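4-phosphoerythronate dehydrogenase (Lactobacillus jensenii, PDB 4PRL) probably oxidises 4-phosphoerythronate or a related 2-hydroxyacid using NAD, as expected of a D-isomer-specific 2-hydroxyacid dehydrogenase. Local coordinates at residues 5-10 with 30-35; 149-154 with 172-177; 201-206 with 229-234; 266-271 with 290-295. All coordinates share one frame; numbering follows the deposited sequence.

How the contacts relate
Contacts 2, 3 and 4 all reach one seven-stranded parallel sheet and all touch NAD, whereas contact 1 belongs to a separate five-stranded parallel sheet. Contacts 2 and 3 lie side by side, their centres about 10 Å apart, and a probable hydrogen bond of 2.7 Å from His205 N to Ile152 O joins their strands. Between them they follow the cofactor from the adenosine ribose at Asp176 to the nicotinamide amide at Ala233. Contact 4, centred about 17 Å from contact 3, brings His295 against that same amide. Contact 1 is remote from contact 2, about 38 Å between centres, but its nearest atoms come within about 9 Å of contact 4.

Contact 1: residues 5-10 with 30-35; sequences VFSPSE and IDESLS
Phe6 is clasped by Ile30 and Leu34, and its side chain can be traced outward atom by atom. Phe6 CB lies 4.0 Å from Glu32 O, and the same carbonyl oxygen stands at the ring edge, in its plane. Phe6 CD1 lies 3.6 Å from Leu34 N. Further out, CE1 meets Ile30 CD1, which sits over one face, 3.8 Å from the ring centroid and 14° off the normal. Leu34 CB covers the opposite face in a second CH-pi contact, 3.9 Å from the centroid of the Phe6 ring, while Leu34 CD1 reaches the far end at CZ, 3.6 Å away. Phe6 chi1 of -66° sets CG beside the backbone N and lays the ring alongside Ile30. The backbones are tied by Ile30 N to Val5 O and Ser7 N to Ile30 O, each 2.8 Å. Val48 and Leu50 of strand 47-50 also touch the ring. Strand 2-6, helix 10-23 and strand 26-30 thus form a beta-alpha-beta crossover at one margin of a parallel sheet.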
# COMPACT_ATOMS: atom_id res chain seq x y z
N VAL A 5 -1.16 -38.11 -15.13
CA VAL A 5 -0.22 -37.22 -14.46
C VAL A 5 1.09 -37.92 -14.16
O VAL A 5 1.09 -38.94 -13.50
CB VAL A 5 -0.81 -36.73 -13.14
CG1 VAL A 5 0.18 -35.84 -12.42
CG2 VAL A 5 -2.11 -36.00 -13.40
N PHE A 6 2.20 -37.33 -14.57
CA PHE A 6 3.48 -37.99 -14.48
C PHE A 6 4.40 -37.37 -13.46
O PHE A 6 4.59 -36.18 -13.44
CB PHE A 6 4.16 -37.97 -15.83
CG PHE A 6 3.46 -38.77 -16.87
CD1 PHE A 6 3.75 -40.10 -17.06
CD2 PHE A 6 2.48 -38.19 -17.67
CE1 PHE A 6 3.10 -40.84 -18.01
CE2 PHE A 6 1.83 -38.92 -18.62
CZ PHE A 6 2.14 -40.25 -18.80
N SER A 7 4.99 -38.20 -12.61
CA SER A 7 5.96 -37.72 -11.64
C SER A 7 5.49 -36.55 -10.78
O SER A 7 6.13 -35.51 -10.74
CB SER A 7 7.28 -37.39 -12.30
OG SER A 7 8.34 -37.61 -11.39
N PRO A 8 4.28 -36.76 -10.11
CA PRO A 8 3.94 -35.68 -9.17
C PRO A 8 4.79 -35.61 -7.89
O PRO A 8 5.36 -36.59 -7.44
CB PRO A 8 2.49 -35.94 -8.82
CG PRO A 8 2.39 -37.40 -8.82
CD PRO A 8 3.10 -37.77 -10.06
N SER A 9 4.88 -34.42 -7.32
CA SER A 9 5.52 -34.20 -6.05
C SER A 9 4.63 -34.76 -4.98
O SER A 9 3.46 -34.96 -5.21
CB SER A 9 5.73 -32.72 -5.80
OG SER A 9 4.50 -32.07 -5.67
N GLU A 10 5.17 -35.03 -3.81
CA GLU A 10 4.33 -35.54 -2.76
C GLU A 10 3.30 -34.49 -2.30
O GLU A 10 2.27 -34.84 -1.73
CB GLU A 10 5.17 -36.07 -1.61
CG GLU A 10 6.00 -35.05 -0.86
CD GLU A 10 6.01 -35.30 0.64
OE1 GLU A 10 5.06 -35.94 1.16
OE2 GLU A 10 6.94 -34.81 1.31
N ILE A 30 0.73 -41.43 -12.21
CA ILE A 30 1.89 -42.27 -12.43
C ILE A 30 3.14 -41.64 -11.81
O ILE A 30 3.47 -40.50 -12.11
CB ILE A 30 2.13 -42.47 -13.94
CG1 ILE A 30 0.81 -42.57 -14.69
CG2 ILE A 30 2.96 -43.72 -14.18
CD1 ILE A 30 0.45 -41.33 -15.46
N ASP A 31 3.83 -42.38 -10.96
CA ASP A 31 4.97 -41.82 -10.22
C ASP A 31 6.15 -41.38 -11.08
O ASP A 31 6.76 -40.35 -10.82
CB ASP A 31 5.46 -42.79 -9.16
CG ASP A 31 4.36 -43.62 -8.58
OD1 ASP A 31 3.19 -43.32 -8.86
OD2 ASP A 31 4.66 -44.58 -7.86
N GLU A 32 6.48 -42.18 -12.07
CA GLU A 32 7.64 -41.89 -12.87
C GLU A 32 7.31 -41.12 -14.12
O GLU A 32 6.19 -41.16 -14.60
CB GLU A 32 8.42 -43.17 -13.18
CG GLU A 32 9.66 -43.32 -12.32
CD GLU A 32 10.55 -42.10 -12.37
OE1 GLU A 32 11.10 -41.80 -13.44
OE2 GLU A 32 10.69 -41.43 -11.33
N SER A 33 8.31 -40.44 -14.65
CA SER A 33 8.15 -39.62 -15.83
C SER A 33 7.85 -40.45 -17.07
O SER A 33 8.21 -41.62 -17.18
CB SER A 33 9.39 -38.77 -16.06
OG SER A 33 9.52 -37.80 -15.04
N LEU A 34 7.17 -39.80 -18.01
CA LEU A 34 6.65 -40.46 -19.18
C LEU A 34 7.81 -41.06 -19.93
O LEU A 34 8.88 -40.49 -19.98
CB LEU A 34 5.94 -39.42 -20.06
CG LEU A 34 5.50 -39.74 -21.49
CD1 LEU A 34 4.42 -40.81 -21.49
CD2 LEU A 34 5.02 -38.49 -22.20
N SER A 35 7.60 -42.25 -20.47
CA SER A 35 8.63 -42.94 -21.22
C SER A 35 8.00 -44.02 -22.05
O SER A 35 6.82 -44.32 -21.90
CB SER A 35 9.68 -43.54 -20.30
OG SER A 35 10.67 -44.21 -21.07

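Contact 2: residues 149-154 with 172-177; sequences IGLIGV and VLAYDV. With NAD (nicotinamide-adenine-dinucleotide), chain C.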
# COMPACT_ATOMS: atom_id res chain seq x y z
N ILE A 149 16.01 0.14 -3.48
CA ILE A 149 15.99 -1.19 -4.08
C ILE A 149 16.34 -1.02 -5.53
O ILE A 149 15.86 -0.08 -6.19
CB ILE A 149 14.61 -1.85 -4.04
CG1 ILE A 149 13.92 -1.66 -2.68
CG2 ILE A 149 14.72 -3.31 -4.38
CD1 ILE A 149 14.59 -2.32 -1.49
N GLY A 150 17.16 -1.92 -6.04
CA GLY A 150 17.55 -1.92 -7.44
C GLY A 150 17.23 -3.26 -8.03
O GLY A 150 17.66 -4.29 -7.50
N LEU A 151 16.46 -3.25 -9.10
CA LEU A 151 16.06 -4.48 -9.75
C LEU A 151 16.72 -4.54 -11.11
O LEU A 151 16.62 -3.60 -11.88
CB LEU A 151 14.53 -4.55 -9.90
CG LEU A 151 13.67 -4.27 -8.66
CD1 LEU A 151 12.20 -4.35 -9.02
CD2 LEU A 151 14.00 -5.24 -7.54
N ILE A 152 17.40 -5.63 -11.41
CA ILE A 152 17.92 -5.89 -12.74
C ILE A 152 16.95 -6.81 -13.43
O ILE A 152 16.86 -8.00 -13.12
CB ILE A 152 19.29 -6.55 -12.66
CG1 ILE A 152 20.24 -5.68 -11.82
CG2 ILE A 152 19.83 -6.80 -14.06
CD1 ILE A 152 20.28 -4.25 -12.28
N GLY A 153 16.16 -6.23 -14.32
CA GLY A 153 15.06 -6.92 -14.95
C GLY A 153 13.85 -6.70 -14.08
O GLY A 153 13.97 -6.53 -12.89
N VAL A 154 12.67 -6.74 -14.67
CA VAL A 154 11.46 -6.65 -13.89
C VAL A 154 10.64 -7.91 -14.07
O VAL A 154 10.82 -8.87 -13.35
CB VAL A 154 10.64 -5.43 -14.29
CG1 VAL A 154 9.42 -5.30 -13.42
CG2 VAL A 154 11.49 -4.19 -14.20
N VAL A 172 12.23 2.30 -5.19
CA VAL A 172 12.59 1.18 -6.02
C VAL A 172 13.06 1.67 -7.38
O VAL A 172 12.36 2.42 -8.03
CB VAL A 172 11.40 0.24 -6.18
CG1 VAL A 172 11.77 -0.95 -7.04
CG2 VAL A 172 10.97 -0.24 -4.81
N LEU A 173 14.26 1.28 -7.78
CA LEU A 173 14.77 1.57 -9.11
C LEU A 173 14.85 0.27 -9.87
O LEU A 173 15.10 -0.77 -9.27
CB LEU A 173 16.16 2.22 -9.06
CG LEU A 173 16.37 3.52 -8.26
CD1 LEU A 173 17.81 4.00 -8.39
CD2 LEU A 173 15.39 4.62 -8.68
N ALA A 174 14.64 0.31 -11.17
CA ALA A 174 14.72 -0.90 -11.98
C ALA A 174 15.36 -0.64 -13.34
O ALA A 174 15.09 0.40 -13.97
CB ALA A 174 13.33 -1.50 -12.18
N TYR A 175 16.20 -1.57 -13.77
CA TYR A 175 16.72 -1.58 -15.10
C TYR A 175 16.02 -2.67 -15.86
O TYR A 175 15.87 -3.78 -15.37
CB TYR A 175 18.25 -1.79 -15.17
CG TYR A 175 18.74 -1.99 -16.61
CD1 TYR A 175 18.81 -0.91 -17.50
CD2 TYR A 175 19.07 -3.25 -17.09
CE1 TYR A 175 19.23 -1.08 -18.81
CE2 TYR A 175 19.49 -3.43 -18.40
CZ TYR A 175 19.57 -2.34 -19.26
OH TYR A 175 19.97 -2.52 -20.57
N ASP A 176 15.56 -2.34 -17.06
CA ASP A 176 14.96 -3.30 -17.99
C ASP A 176 15.19 -2.84 -19.43
O ASP A 176 15.41 -1.65 -19.67
CB ASP A 176 13.47 -3.46 -17.71
CG ASP A 176 12.95 -4.83 -18.09
OD1 ASP A 176 13.73 -5.80 -18.03
OD2 ASP A 176 11.75 -4.93 -18.45
N VAL A 177 15.12 -3.76 -20.39
CA VAL A 177 15.26 -3.38 -21.78
C VAL A 177 13.91 -3.19 -22.46
O VAL A 177 13.86 -2.86 -23.64
CB VAL A 177 16.16 -4.37 -22.57
CG1 VAL A 177 17.60 -4.29 -22.07
CG2 VAL A 177 15.64 -5.81 -22.48
PA NAD C . 10.22 -12.76 -17.15
O1A NAD C . 10.69 -13.75 -18.17
O2A NAD C . 8.75 -12.57 -16.91
O5B NAD C . 10.87 -11.33 -17.49
C5B NAD C . 12.19 -11.02 -17.04
C4B NAD C . 12.56 -9.57 -17.35
O4B NAD C . 13.97 -9.45 -17.51
C3B NAD C . 11.94 -9.14 -18.65
O3B NAD C . 11.00 -8.12 -18.42
C2B NAD C . 13.06 -8.54 -19.46
O2B NAD C . 12.64 -7.25 -19.83
C1B NAD C . 14.22 -8.45 -18.49
N9A NAD C . 15.51 -8.56 -19.23
C8A NAD C . 15.68 -9.15 -20.43
N7A NAD C . 16.95 -9.05 -20.86
C5A NAD C . 17.63 -8.36 -19.95
C6A NAD C . 19.02 -7.90 -19.79
N6A NAD C . 19.95 -8.16 -20.73
N1A NAD C . 19.33 -7.21 -18.69
C2A NAD C . 18.42 -6.94 -17.76
N3A NAD C . 17.15 -7.33 -17.84
C4A NAD C . 16.69 -8.03 -18.89
O3 NAD C . 10.97 -13.11 -15.78
PN NAD C . 10.38 -12.70 -14.35
O1N NAD C . 10.88 -11.34 -13.96
O2N NAD C . 8.91 -13.03 -14.37
O5D NAD C . 11.15 -13.76 -13.43
C5D NAD C . 12.25 -13.36 -12.61
C4D NAD C . 13.25 -14.50 -12.52
O4D NAD C . 12.83 -15.49 -11.57
C3D NAD C . 13.39 -15.22 -13.85
O3D NAD C . 14.76 -15.27 -14.24
C2D NAD C . 12.95 -16.63 -13.59
O2D NAD C . 13.76 -17.54 -14.32
C1D NAD C . 13.21 -16.76 -12.10
N1N NAD C . 12.57 -17.92 -11.46
C2N NAD C . 12.97 -18.24 -10.23
C3N NAD C . 12.43 -19.33 -9.56
C7N NAD C . 12.88 -19.67 -8.18
O7N NAD C . 12.15 -20.35 -7.49
N7N NAD C . 14.04 -19.23 -7.74
C4N NAD C . 11.47 -20.10 -10.17
C5N NAD C . 11.08 -19.76 -11.45
C6N NAD C . 11.65 -18.66 -12.07
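From Ile149 to Ile152 and from Val172 to Tyr175 two strands run parallel, their axes 18° apart and 4.5 Å at closest approach, with four backbone bonds from Leu173 N to Ile149 O (2.6 Å) through to Gly153 N to Tyr175 O (2.7 Å). On one face Leu151 CB meets Ala174 CB at 4.0 Å and Leu151 CD1 meets Val172 CG1; Val154 CG2 extends this row, 3.8 Å from Ala174 CB. On the other, Ile152 lies beside Tyr175, whose ring edge at CE2 comes 3.7 Å from C2A of the adenine. Past the strand ends, Gly153 has no side chain where O4B of NAD lies. Asp176, with CG anti to its N (chi1 -152°), directs its carboxylate at the adenosine ribose: NAD O2B donates to OD1, whose place in the model is doubtful, while OD2 is 2.8 Å from NAD O2B and takes a weak bond from O3B, as in NAD-binding Rossmann folds. With an alanine here, the ribose hydroxyls would be likely to lose the carboxylate that faces them. Helix 155-167 covers the Leu151 face through Ala162, helix 192-198 meets Ile152 and Tyr175 through Val195, and strand 201-204 flanks strand 148-152.

Contact 3: residues 201-206 with 229-234; sequences IISLHT and ILINAA. With NAD (nicotinamide-adenine-dinucleotide), chain C.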
# COMPACT_ATOMS: atom_id res chain seq x y z
N ILE A 201 19.68 -2.64 -1.70
CA ILE A 201 19.30 -4.03 -1.95
C ILE A 201 19.14 -4.24 -3.44
O ILE A 201 18.44 -3.49 -4.12
CB ILE A 201 17.97 -4.36 -1.28
CG1 ILE A 201 18.12 -4.50 0.24
CG2 ILE A 201 17.41 -5.66 -1.83
CD1 ILE A 201 16.91 -4.06 1.03
N ILE A 202 19.79 -5.27 -3.97
CA ILE A 202 19.73 -5.55 -5.40
C ILE A 202 19.14 -6.92 -5.63
O ILE A 202 19.67 -7.92 -5.12
CB ILE A 202 21.12 -5.53 -6.03
CG1 ILE A 202 21.66 -4.10 -6.13
CG2 ILE A 202 21.08 -6.15 -7.42
CD1 ILE A 202 23.17 -4.03 -6.08
N SER A 203 18.08 -6.97 -6.43
CA SER A 203 17.44 -8.22 -6.74
C SER A 203 17.34 -8.44 -8.24
O SER A 203 16.83 -7.57 -8.96
CB SER A 203 16.07 -8.29 -6.08
OG SER A 203 15.60 -9.62 -6.02
N LEU A 204 17.81 -9.62 -8.68
CA LEU A 204 17.92 -10.01 -10.09
C LEU A 204 16.67 -10.70 -10.59
O LEU A 204 16.16 -11.61 -9.94
CB LEU A 204 19.05 -11.00 -10.24
CG LEU A 204 20.40 -10.63 -9.65
CD1 LEU A 204 21.38 -11.74 -9.98
CD2 LEU A 204 20.91 -9.31 -10.19
N HIS A 205 16.20 -10.29 -11.77
CA HIS A 205 14.97 -10.83 -12.34
C HIS A 205 15.05 -10.89 -13.89
O HIS A 205 14.08 -10.63 -14.63
CB HIS A 205 13.77 -10.03 -11.82
CG HIS A 205 13.65 -10.08 -10.33
ND1 HIS A 205 13.16 -11.18 -9.67
CD2 HIS A 205 14.05 -9.22 -9.37
CE1 HIS A 205 13.23 -10.98 -8.37
NE2 HIS A 205 13.77 -9.79 -8.16
N THR A 206 16.25 -11.30 -14.32
CA THR A 206 16.69 -11.29 -15.69
C THR A 206 16.77 -12.73 -16.16
O THR A 206 17.33 -13.58 -15.46
CB THR A 206 18.09 -10.64 -15.77
OG1 THR A 206 17.94 -9.23 -15.92
CG2 THR A 206 18.91 -11.19 -16.93
N ILE A 229 23.13 -5.50 -0.29
CA ILE A 229 22.63 -6.87 -0.17
C ILE A 229 22.22 -7.31 -1.57
O ILE A 229 21.47 -6.61 -2.25
CB ILE A 229 21.40 -6.95 0.76
CG1 ILE A 229 21.75 -6.35 2.13
CG2 ILE A 229 20.92 -8.40 0.90
CD1 ILE A 229 20.58 -6.21 3.08
N LEU A 230 22.77 -8.44 -2.02
CA LEU A 230 22.46 -8.97 -3.34
C LEU A 230 21.54 -10.18 -3.20
O LEU A 230 21.90 -11.16 -2.54
CB LEU A 230 23.73 -9.38 -4.09
CG LEU A 230 23.49 -10.32 -5.29
CD1 LEU A 230 22.76 -9.58 -6.39
CD2 LEU A 230 24.76 -10.95 -5.85
N ILE A 231 20.38 -10.10 -3.85
CA ILE A 231 19.39 -11.16 -3.83
C ILE A 231 19.26 -11.78 -5.20
O ILE A 231 19.04 -11.06 -6.18
CB ILE A 231 18.00 -10.64 -3.45
CG1 ILE A 231 17.97 -10.05 -2.03
CG2 ILE A 231 16.99 -11.77 -3.60
CD1 ILE A 231 18.43 -10.97 -0.90
N ASN A 232 19.38 -13.10 -5.29
CA ASN A 232 19.23 -13.81 -6.56
C ASN A 232 18.28 -14.94 -6.39
O ASN A 232 18.65 -16.04 -5.94
CB ASN A 232 20.55 -14.38 -7.09
CG ASN A 232 20.41 -14.93 -8.50
OD1 ASN A 232 19.40 -14.70 -9.18
ND2 ASN A 232 21.43 -15.66 -8.96
N ALA A 233 17.03 -14.66 -6.72
CA ALA A 233 16.03 -15.71 -6.80
C ALA A 233 15.65 -15.85 -8.26
O ALA A 233 14.49 -16.11 -8.55
CB ALA A 233 14.80 -15.36 -5.96
N ALA A 234 16.62 -15.67 -9.16
CA ALA A 234 16.36 -15.86 -10.57
C ALA A 234 17.01 -17.13 -11.13
O ALA A 234 16.40 -18.19 -11.19
CB ALA A 234 16.80 -14.62 -11.35
PA NAD C . 10.22 -12.76 -17.15
O1A NAD C . 10.69 -13.75 -18.17
O2A NAD C . 8.75 -12.57 -16.91
O5B NAD C . 10.87 -11.33 -17.49
C5B NAD C . 12.19 -11.02 -17.04
C4B NAD C . 12.56 -9.57 -17.35
O4B NAD C . 13.97 -9.45 -17.51
C3B NAD C . 11.94 -9.14 -18.65
O3B NAD C . 11.00 -8.12 -18.42
C2B NAD C . 13.06 -8.54 -19.46
O2B NAD C . 12.64 -7.25 -19.83
C1B NAD C . 14.22 -8.45 -18.49
N9A NAD C . 15.51 -8.56 -19.23
C8A NAD C . 15.68 -9.15 -20.43
N7A NAD C . 16.95 -9.05 -20.86
C5A NAD C . 17.63 -8.36 -19.95
C6A NAD C . 19.02 -7.90 -19.79
N6A NAD C . 19.95 -8.16 -20.73
N1A NAD C . 19.33 -7.21 -18.69
C2A NAD C . 18.42 -6.94 -17.76
N3A NAD C . 17.15 -7.33 -17.84
C4A NAD C . 16.69 -8.03 -18.89
O3 NAD C . 10.97 -13.11 -15.78
PN NAD C . 10.38 -12.70 -14.35
O1N NAD C . 10.88 -11.34 -13.96
O2N NAD C . 8.91 -13.03 -14.37
O5D NAD C . 11.15 -13.76 -13.43
C5D NAD C . 12.25 -13.36 -12.61
C4D NAD C . 13.25 -14.50 -12.52
O4D NAD C . 12.83 -15.49 -11.57
C3D NAD C . 13.39 -15.22 -13.85
O3D NAD C . 14.76 -15.27 -14.24
C2D NAD C . 12.95 -16.63 -13.59
O2D NAD C . 13.76 -17.54 -14.32
C1D NAD C . 13.21 -16.76 -12.10
N1N NAD C . 12.57 -17.92 -11.46
C2N NAD C . 12.97 -18.24 -10.23
C3N NAD C . 12.43 -19.33 -9.56
C7N NAD C . 12.88 -19.67 -8.18
O7N NAD C . 12.15 -20.35 -7.49
N7N NAD C . 14.04 -19.23 -7.74
C4N NAD C . 11.47 -20.10 -10.17
C5N NAD C . 11.08 -19.76 -11.45
C6N NAD C . 11.65 -18.66 -12.07
O HOH W 1 16.21 -12.15 -7.28
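Ser203 OG stands anti to the backbone N (chi1 -162°), which carries it to 3.5 Å from Ile231 CG2, while a chi1 of -172° swings the carboxamide of Asn232 toward Leu204. Two hydrogen bonds hold the Ser203 hydroxyl: His205 NE2 donates to OG over 2.8 Å, the hydroxyl oxygen lying well out of the imidazole plane, and a water accepts from it at 2.9 Å. That water accepts a second hydrogen bond, from Ala233 N, and donates to the carbonyl oxygens of Leu204 and Ile231, so its four bonds bridge the strands where they diverge. Leu204 CD1 packs 3.6 Å from Asn232 CG. Asn232 OD1 accepts from Ala234 N at 2.9 Å, the donor lying 43° out of the carboxamide plane, which makes an Asx turn; ND2 binds the carbonyl of Arg235. A valine in place of Asn232 would probably leave Ala234 N and the Arg235 carbonyl without their mates and free the turn to shift. Within this turn Ala233 O receives a weak bond of 3.3 Å from NAD N7N. Behind it the parallel strands are laced by bonds such as Ile231 N to Ile202 O, 2.6 Å. In the sheet, strand 148-152 lies next to strand 201-204 on the side away from strand 229-232; helix 103-118 packs on Ser203 and Ile231, and His205 rests on helix 155-167.

Contact 4: residues 266-271 with 290-295; sequences SYFFKK and VIVTPH. With NAD (nicotinamide-adenine-dinucleotide), chain C.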
# COMPACT_ATOMS: atom_id res chain seq x y z
N SER A 266 23.65 -30.42 -9.87
CA SER A 266 24.30 -31.60 -9.32
C SER A 266 23.83 -31.97 -7.90
O SER A 266 23.99 -33.10 -7.49
CB SER A 266 25.81 -31.41 -9.30
OG SER A 266 26.19 -30.86 -8.06
N TYR A 267 23.28 -31.02 -7.15
CA TYR A 267 22.85 -31.33 -5.79
C TYR A 267 21.53 -30.73 -5.35
O TYR A 267 20.95 -31.25 -4.42
CB TYR A 267 23.93 -30.97 -4.77
CG TYR A 267 24.28 -29.51 -4.70
CD1 TYR A 267 25.02 -28.91 -5.72
CD2 TYR A 267 23.91 -28.72 -3.61
CE1 TYR A 267 25.37 -27.58 -5.68
CE2 TYR A 267 24.27 -27.38 -3.56
CZ TYR A 267 25.00 -26.83 -4.60
OH TYR A 267 25.38 -25.51 -4.59
N PHE A 268 21.05 -29.67 -5.99
CA PHE A 268 19.70 -29.18 -5.68
C PHE A 268 18.65 -30.21 -6.09
O PHE A 268 18.74 -30.81 -7.15
CB PHE A 268 19.41 -27.84 -6.37
CG PHE A 268 19.90 -26.64 -5.62
CD1 PHE A 268 20.98 -26.71 -4.75
CD2 PHE A 268 19.30 -25.41 -5.81
CE1 PHE A 268 21.42 -25.58 -4.08
CE2 PHE A 268 19.73 -24.27 -5.14
CZ PHE A 268 20.80 -24.36 -4.27
N PHE A 269 17.67 -30.41 -5.21
CA PHE A 269 16.62 -31.40 -5.34
C PHE A 269 17.05 -32.84 -5.07
O PHE A 269 16.43 -33.76 -5.59
CB PHE A 269 15.93 -31.28 -6.69
CG PHE A 269 15.41 -29.91 -6.97
CD1 PHE A 269 14.60 -29.27 -6.03
CD2 PHE A 269 15.73 -29.26 -8.13
CE1 PHE A 269 14.11 -28.00 -6.26
CE2 PHE A 269 15.25 -27.99 -8.37
CZ PHE A 269 14.45 -27.36 -7.43
N LYS A 270 18.07 -33.02 -4.23
CA LYS A 270 18.64 -34.34 -3.96
C LYS A 270 19.05 -34.55 -2.51
O LYS A 270 19.15 -33.59 -1.73
CB LYS A 270 19.85 -34.56 -4.86
CG LYS A 270 19.47 -35.06 -6.22
CD LYS A 270 20.44 -34.62 -7.29
CE LYS A 270 19.87 -34.93 -8.66
NZ LYS A 270 20.84 -34.56 -9.73
N LYS A 271 19.28 -35.81 -2.15
CA LYS A 271 19.93 -36.13 -0.87
C LYS A 271 21.30 -36.66 -1.22
O LYS A 271 21.43 -37.54 -2.08
CB LYS A 271 19.13 -37.13 -0.05
CG LYS A 271 17.63 -37.00 -0.25
CD LYS A 271 16.82 -37.79 0.76
CE LYS A 271 15.57 -38.35 0.11
NZ LYS A 271 14.56 -38.64 1.16
N VAL A 290 24.83 -14.82 4.86
CA VAL A 290 24.33 -15.44 3.63
C VAL A 290 23.14 -16.35 3.91
O VAL A 290 23.04 -16.97 4.98
CB VAL A 290 25.43 -16.29 2.98
CG1 VAL A 290 24.88 -17.12 1.82
CG2 VAL A 290 26.58 -15.40 2.52
N ILE A 291 22.23 -16.42 2.93
CA ILE A 291 21.14 -17.37 2.92
C ILE A 291 21.18 -18.19 1.62
O ILE A 291 21.18 -17.64 0.52
CB ILE A 291 19.79 -16.64 2.96
CG1 ILE A 291 19.52 -16.09 4.35
CG2 ILE A 291 18.66 -17.58 2.56
CD1 ILE A 291 18.21 -15.32 4.46
N VAL A 292 21.18 -19.51 1.73
CA VAL A 292 20.93 -20.29 0.55
C VAL A 292 19.74 -21.14 0.82
O VAL A 292 19.72 -21.84 1.81
CB VAL A 292 22.10 -21.21 0.14
CG1 VAL A 292 21.85 -21.78 -1.24
CG2 VAL A 292 23.44 -20.46 0.18
N THR A 293 18.75 -21.04 -0.07
CA THR A 293 17.62 -21.93 -0.14
C THR A 293 17.74 -22.74 -1.44
O THR A 293 18.32 -22.27 -2.44
CB THR A 293 16.30 -21.13 -0.13
OG1 THR A 293 16.40 -19.99 -1.01
CG2 THR A 293 15.98 -20.64 1.27
N PRO A 294 17.18 -23.96 -1.46
CA PRO A 294 17.39 -24.83 -2.60
C PRO A 294 16.39 -24.60 -3.69
O PRO A 294 15.50 -25.43 -3.90
CB PRO A 294 17.21 -26.23 -2.00
CG PRO A 294 16.38 -26.03 -0.78
CD PRO A 294 16.29 -24.57 -0.47
N HIS A 295 16.53 -23.49 -4.39
CA HIS A 295 15.59 -23.12 -5.46
C HIS A 295 14.13 -23.35 -5.04
O HIS A 295 13.32 -23.88 -5.81
CB HIS A 295 15.94 -23.86 -6.76
CG HIS A 295 15.88 -22.99 -7.99
ND1 HIS A 295 14.69 -22.62 -8.59
CD2 HIS A 295 16.86 -22.43 -8.73
CE1 HIS A 295 14.95 -21.87 -9.64
NE2 HIS A 295 16.26 -21.73 -9.75
PA NAD C . 10.22 -12.76 -17.15
O1A NAD C . 10.69 -13.75 -18.17
O2A NAD C . 8.75 -12.57 -16.91
O5B NAD C . 10.87 -11.33 -17.49
C5B NAD C . 12.19 -11.02 -17.04
C4B NAD C . 12.56 -9.57 -17.35
O4B NAD C . 13.97 -9.45 -17.51
C3B NAD C . 11.94 -9.14 -18.65
O3B NAD C . 11.00 -8.12 -18.42
C2B NAD C . 13.06 -8.54 -19.46
O2B NAD C . 12.64 -7.25 -19.83
C1B NAD C . 14.22 -8.45 -18.49
N9A NAD C . 15.51 -8.56 -19.23
C8A NAD C . 15.68 -9.15 -20.43
N7A NAD C . 16.95 -9.05 -20.86
C5A NAD C . 17.63 -8.36 -19.95
C6A NAD C . 19.02 -7.90 -19.79
N6A NAD C . 19.95 -8.16 -20.73
N1A NAD C . 19.33 -7.21 -18.69
C2A NAD C . 18.42 -6.94 -17.76
N3A NAD C . 17.15 -7.33 -17.84
C4A NAD C . 16.69 -8.03 -18.89
O3 NAD C . 10.97 -13.11 -15.78
PN NAD C . 10.38 -12.70 -14.35
O1N NAD C . 10.88 -11.34 -13.96
O2N NAD C . 8.91 -13.03 -14.37
O5D NAD C . 11.15 -13.76 -13.43
C5D NAD C . 12.25 -13.36 -12.61
C4D NAD C . 13.25 -14.50 -12.52
O4D NAD C . 12.83 -15.49 -11.57
C3D NAD C . 13.39 -15.22 -13.85
O3D NAD C . 14.76 -15.27 -14.24
C2D NAD C . 12.95 -16.63 -13.59
O2D NAD C . 13.76 -17.54 -14.32
C1D NAD C . 13.21 -16.76 -12.10
N1N NAD C . 12.57 -17.92 -11.46
C2N NAD C . 12.97 -18.24 -10.23
C3N NAD C . 12.43 -19.33 -9.56
C7N NAD C . 12.88 -19.67 -8.18
O7N NAD C . 12.15 -20.35 -7.49
N7N NAD C . 14.04 -19.23 -7.74
C4N NAD C . 11.47 -20.10 -10.17
C5N NAD C . 11.08 -19.76 -11.45
C6N NAD C . 11.65 -18.66 -12.07
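Phe268 CE2 touches both ends of the shortest sound polar bond here, His295 N to Thr293 O at 2.9 Å. That bond closes an inverse gamma turn centred on Pro294, just beyond strand 290-292, an edge strand, within this chain, of the Rossmann-type sheet. Phe268 CE2 lies 3.4 Å from His295 N and 3.6 Å from Thr293 O. Pro294 CA covers one face of the Phe268 ring in a CH-pi contact, 3.8 Å from the centroid and 24° off the normal, and Val292 CG1 approaches CZ at the edge. Phe268 and Phe269 are central in a type II beta turn, Tyr267 to Lys270; a phi of 75° at Phe269 fits. The Phe269 ring crosses His295, its CZ 3.9 Å from His295 CB. Phe133 of the second subunit meets Tyr267 edge to face, and Phe124 of that subunit packs on Pro294. His295 turns its imidazole toward the cofactor: NAD N7N lies over one ring face, 3.3 Å above the plane, and His295 CE1 is 3.4 Å from NAD C7N.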